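Local structure of DNA repair and recombination protein RadB (Thermococcus kodakarensis, 2CVH) at residues F17-L22 against A142-P148. The protein probably takes part in DNA repair and homologous recombination as a RecA-like protein that binds DNA and has very weak ATPase activity. Numbering follows the deposited sequence.
Sequences FAPGVL and ARKHNIP
Gly20 meets Ile147 in the tight part of this contact. Gly20 sits in the type II turn running from Ala18 to Val21, and its N gives a nearly straight hydrogen bond (165° at the hydrogen) to Ile147 O, 2.9 Å away. The donor stands well above the plane of that carbonyl. Positive phi suits the turn, and with no side chain in the way Gly20 can come close to the end of the helix: its CA approaches Ala142 O at 3.4 Å in a CA-H...O contact, while the same oxygen accepts a backbone hydrogen bond from Ile147 N. Ala142 CB packs against the Gly20 backbone, 3.9 Å from its CA. The Pro148 ring lies against one face of the Ala18 carbonyl, with CB 3.4 Å from Ala18 O and 4.0 Å from Phe17 CB.

The solvent side is held by van der Waals contact alone. Exposed Asn146, which leaves the helix with positive phi, lies alongside the partly exposed Pro19 and points the same way; chi1 of -157° swings its amide away from its own backbone N, bringing OD1 to 3.4 Å from Pro19 CB. Arg143 is exposed and merely passes Gly20 O, its CD 3.7 Å away.

Inward, the Phe17 side chain reaches Leu36 and Thr40 of helix 33-44. The loop entering strand 22-26 thus meets the link from helix 128-145 into strand 149-153, its parallel neighbour in the RecA-like sheet.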
ATOM      1  N   PHE A  17      -1.590   5.343   8.744  1.00 11.48           N
ATOM      2  CA  PHE A  17      -2.664   4.772   7.977  1.00 14.21           C
ATOM      3  C   PHE A  17      -3.873   4.524   8.872  1.00 16.41           C
ATOM      4  O   PHE A  17      -3.722   4.205  10.056  1.00 17.30           O
ATOM      5  CB  PHE A  17      -2.185   3.504   7.305  1.00 12.13           C
ATOM      6  CG  PHE A  17      -1.187   3.746   6.207  1.00 12.84           C
ATOM      7  CD1 PHE A  17      -1.604   3.889   4.895  1.00 11.24           C
ATOM      8  CD2 PHE A  17       0.186   3.762   6.484  1.00 15.72           C
ATOM      9  CE1 PHE A  17      -0.681   4.035   3.863  1.00 16.69           C
ATOM     10  CE2 PHE A  17       1.127   3.906   5.455  1.00 13.54           C
ATOM     11  CZ  PHE A  17       0.687   4.042   4.138  1.00 13.75           C
ATOM     12  N   ALA A  18      -5.062   4.733   8.303  1.00 16.19           N
ATOM     13  CA  ALA A  18      -6.338   4.597   9.001  1.00 12.82           C
ATOM     14  C   ALA A  18      -6.890   3.185   9.047  1.00 13.47           C
ATOM     15  O   ALA A  18      -6.959   2.500   8.027  1.00 12.27           O
ATOM     16  CB  ALA A  18      -7.357   5.498   8.378  1.00 11.85           C
ATOM     17  N   PRO A  19      -7.303   2.736  10.240  1.00 13.51           N
ATOM     18  CA  PRO A  19      -7.854   1.395  10.382  1.00 16.91           C
ATOM     19  C   PRO A  19      -9.258   1.326   9.819  1.00 19.79           C
ATOM     20  O   PRO A  19     -10.000   2.301   9.868  1.00 21.89           O
ATOM     21  CB  PRO A  19      -7.838   1.184  11.898  1.00 14.52           C
ATOM     22  CG  PRO A  19      -8.035   2.539  12.446  1.00 15.03           C
ATOM     23  CD  PRO A  19      -7.165   3.390  11.560  1.00 15.12           C
ATOM     24  N   GLY A  20      -9.604   0.184   9.240  1.00 20.91           N
ATOM     25  CA  GLY A  20     -10.940   0.010   8.721  1.00 18.25           C
ATOM     26  C   GLY A  20     -11.220   0.672   7.407  1.00 25.92           C
ATOM     27  O   GLY A  20     -12.390   0.819   7.047  1.00 30.75           O
ATOM     28  N   VAL A  21     -10.178   1.119   6.707  1.00 26.48           N
ATOM     29  CA  VAL A  21     -10.355   1.750   5.394  1.00 24.64           C
ATOM     30  C   VAL A  21      -9.248   1.309   4.449  1.00 23.93           C
ATOM     31  O   VAL A  21      -8.238   0.723   4.884  1.00 20.57           O
ATOM     32  CB  VAL A  21     -10.390   3.317   5.459  1.00 26.16           C
ATOM     33  CG1 VAL A  21     -11.534   3.792   6.375  1.00 27.40           C
ATOM     34  CG2 VAL A  21      -9.081   3.867   5.923  1.00 21.24           C
ATOM     35  N   LEU A  22      -9.508   1.455   3.152  1.00 18.72           N
ATOM     36  CA  LEU A  22      -8.526   1.109   2.150  1.00 18.08           C
ATOM     37  C   LEU A  22      -7.821   2.394   1.738  1.00 22.45           C
ATOM     38  O   LEU A  22      -8.473   3.376   1.376  1.00 22.81           O
ATOM     39  CB  LEU A  22      -9.151   0.489   0.915  1.00 13.54           C
ATOM     40  CG  LEU A  22      -9.941  -0.820   0.974  1.00 22.41           C
ATOM     41  CD1 LEU A  22      -9.813  -1.507  -0.374  1.00 21.23           C
ATOM     42  CD2 LEU A  22      -9.446  -1.740   2.048  1.00 21.46           C
ATOM     43  N   ALA A 142     -10.824  -5.257   6.446  1.00 23.81           N
ATOM     44  CA  ALA A 142     -10.399  -4.076   7.192  1.00 16.91           C
ATOM     45  C   ALA A 142     -11.401  -3.711   8.278  1.00 16.75           C
ATOM     46  O   ALA A 142     -11.036  -3.323   9.391  1.00 14.16           O
ATOM     47  CB  ALA A 142     -10.196  -2.914   6.240  1.00 18.82           C
ATOM     48  N   ARG A 143     -12.675  -3.856   7.974  1.00 19.27           N
ATOM     49  CA  ARG A 143     -13.705  -3.513   8.950  1.00 26.32           C
ATOM     50  C   ARG A 143     -13.884  -4.541  10.053  1.00 24.90           C
ATOM     51  O   ARG A 143     -14.104  -4.179  11.214  1.00 27.09           O
ATOM     52  CB  ARG A 143     -15.027  -3.274   8.246  1.00 28.94           C
ATOM     53  CG  ARG A 143     -14.884  -2.233   7.219  1.00 34.83           C
ATOM     54  CD  ARG A 143     -15.580  -1.000   7.622  1.00 36.81           C
ATOM     55  NE  ARG A 143     -16.667  -0.801   6.683  1.00 39.53           N
ATOM     56  CZ  ARG A 143     -16.885   0.333   6.044  1.00 35.80           C
ATOM     57  NH1 ARG A 143     -16.078   1.372   6.259  1.00 34.47           N
ATOM     58  NH2 ARG A 143     -17.904   0.410   5.194  1.00 34.27           N
ATOM     59  N   LYS A 144     -13.797  -5.817   9.710  1.00 26.90           N
ATOM     60  CA  LYS A 144     -13.961  -6.829  10.734  1.00 33.72           C
ATOM     61  C   LYS A 144     -12.840  -6.776  11.777  1.00 31.72           C
ATOM     62  O   LYS A 144     -13.080  -7.002  12.968  1.00 34.31           O
ATOM     63  CB  LYS A 144     -14.062  -8.223  10.111  1.00 38.60           C
ATOM     64  CG  LYS A 144     -15.243  -8.409   9.158  1.00 48.99           C
ATOM     65  CD  LYS A 144     -16.546  -7.808   9.706  1.00 52.96           C
ATOM     66  CE  LYS A 144     -16.869  -6.464   9.030  1.00 55.71           C
ATOM     67  NZ  LYS A 144     -17.870  -5.627   9.766  1.00 56.02           N
ATOM     68  N   HIS A 145     -11.629  -6.435  11.345  1.00 27.49           N
ATOM     69  CA  HIS A 145     -10.486  -6.382  12.259  1.00 22.29           C
ATOM     70  C   HIS A 145     -10.026  -4.989  12.631  1.00 19.72           C
ATOM     71  O   HIS A 145      -9.126  -4.815  13.451  1.00 19.75           O
ATOM     72  CB  HIS A 145      -9.322  -7.163  11.650  1.00 25.88           C
ATOM     73  CG  HIS A 145      -9.669  -8.582  11.338  1.00 25.89           C
ATOM     74  ND1 HIS A 145      -9.953  -9.011  10.064  1.00 27.46           N
ATOM     75  CD2 HIS A 145      -9.863  -9.649  12.146  1.00 24.29           C
ATOM     76  CE1 HIS A 145     -10.312 -10.281  10.097  1.00 27.64           C
ATOM     77  NE2 HIS A 145     -10.265 -10.689  11.351  1.00 28.00           N
ATOM     78  N   ASN A 146     -10.671  -3.987  12.060  1.00 17.56           N
ATOM     79  CA  ASN A 146     -10.303  -2.609  12.320  1.00 16.85           C
ATOM     80  C   ASN A 146      -8.807  -2.402  12.157  1.00 17.85           C
ATOM     81  O   ASN A 146      -8.113  -2.022  13.097  1.00 21.07           O
ATOM     82  CB  ASN A 146     -10.717  -2.136  13.705  1.00 12.60           C
ATOM     83  CG  ASN A 146     -10.847  -0.627  13.754  1.00 14.70           C
ATOM     84  OD1 ASN A 146     -10.951   0.004  12.719  1.00 10.79           O
ATOM     85  ND2 ASN A 146     -10.862  -0.053  14.939  1.00 14.54           N
ATOM     86  N   ILE A 147      -8.304  -2.698  10.970  1.00 17.91           N
ATOM     87  CA  ILE A 147      -6.889  -2.502  10.685  1.00 17.88           C
ATOM     88  C   ILE A 147      -6.845  -1.913   9.282  1.00 18.86           C
ATOM     89  O   ILE A 147      -7.842  -1.965   8.554  1.00 17.14           O
ATOM     90  CB  ILE A 147      -6.060  -3.813  10.713  1.00 13.58           C
ATOM     91  CG1 ILE A 147      -6.678  -4.854   9.785  1.00  9.69           C
ATOM     92  CG2 ILE A 147      -5.877  -4.302  12.154  1.00 19.01           C
ATOM     93  CD1 ILE A 147      -5.791  -6.097   9.603  1.00 16.22           C
ATOM     94  N   PRO A 148      -5.705  -1.302   8.909  1.00 14.04           N
ATOM     95  CA  PRO A 148      -5.589  -0.718   7.580  1.00 11.97           C
ATOM     96  C   PRO A 148      -5.299  -1.751   6.516  1.00 12.79           C
ATOM     97  O   PRO A 148      -4.750  -2.821   6.801  1.00 13.22           O
ATOM     98  CB  PRO A 148      -4.388   0.223   7.725  1.00 11.45           C
ATOM     99  CG  PRO A 148      -4.299   0.487   9.225  1.00 13.01           C
ATOM    100  CD  PRO A 148      -4.586  -0.884   9.768  1.00 10.36           C
TER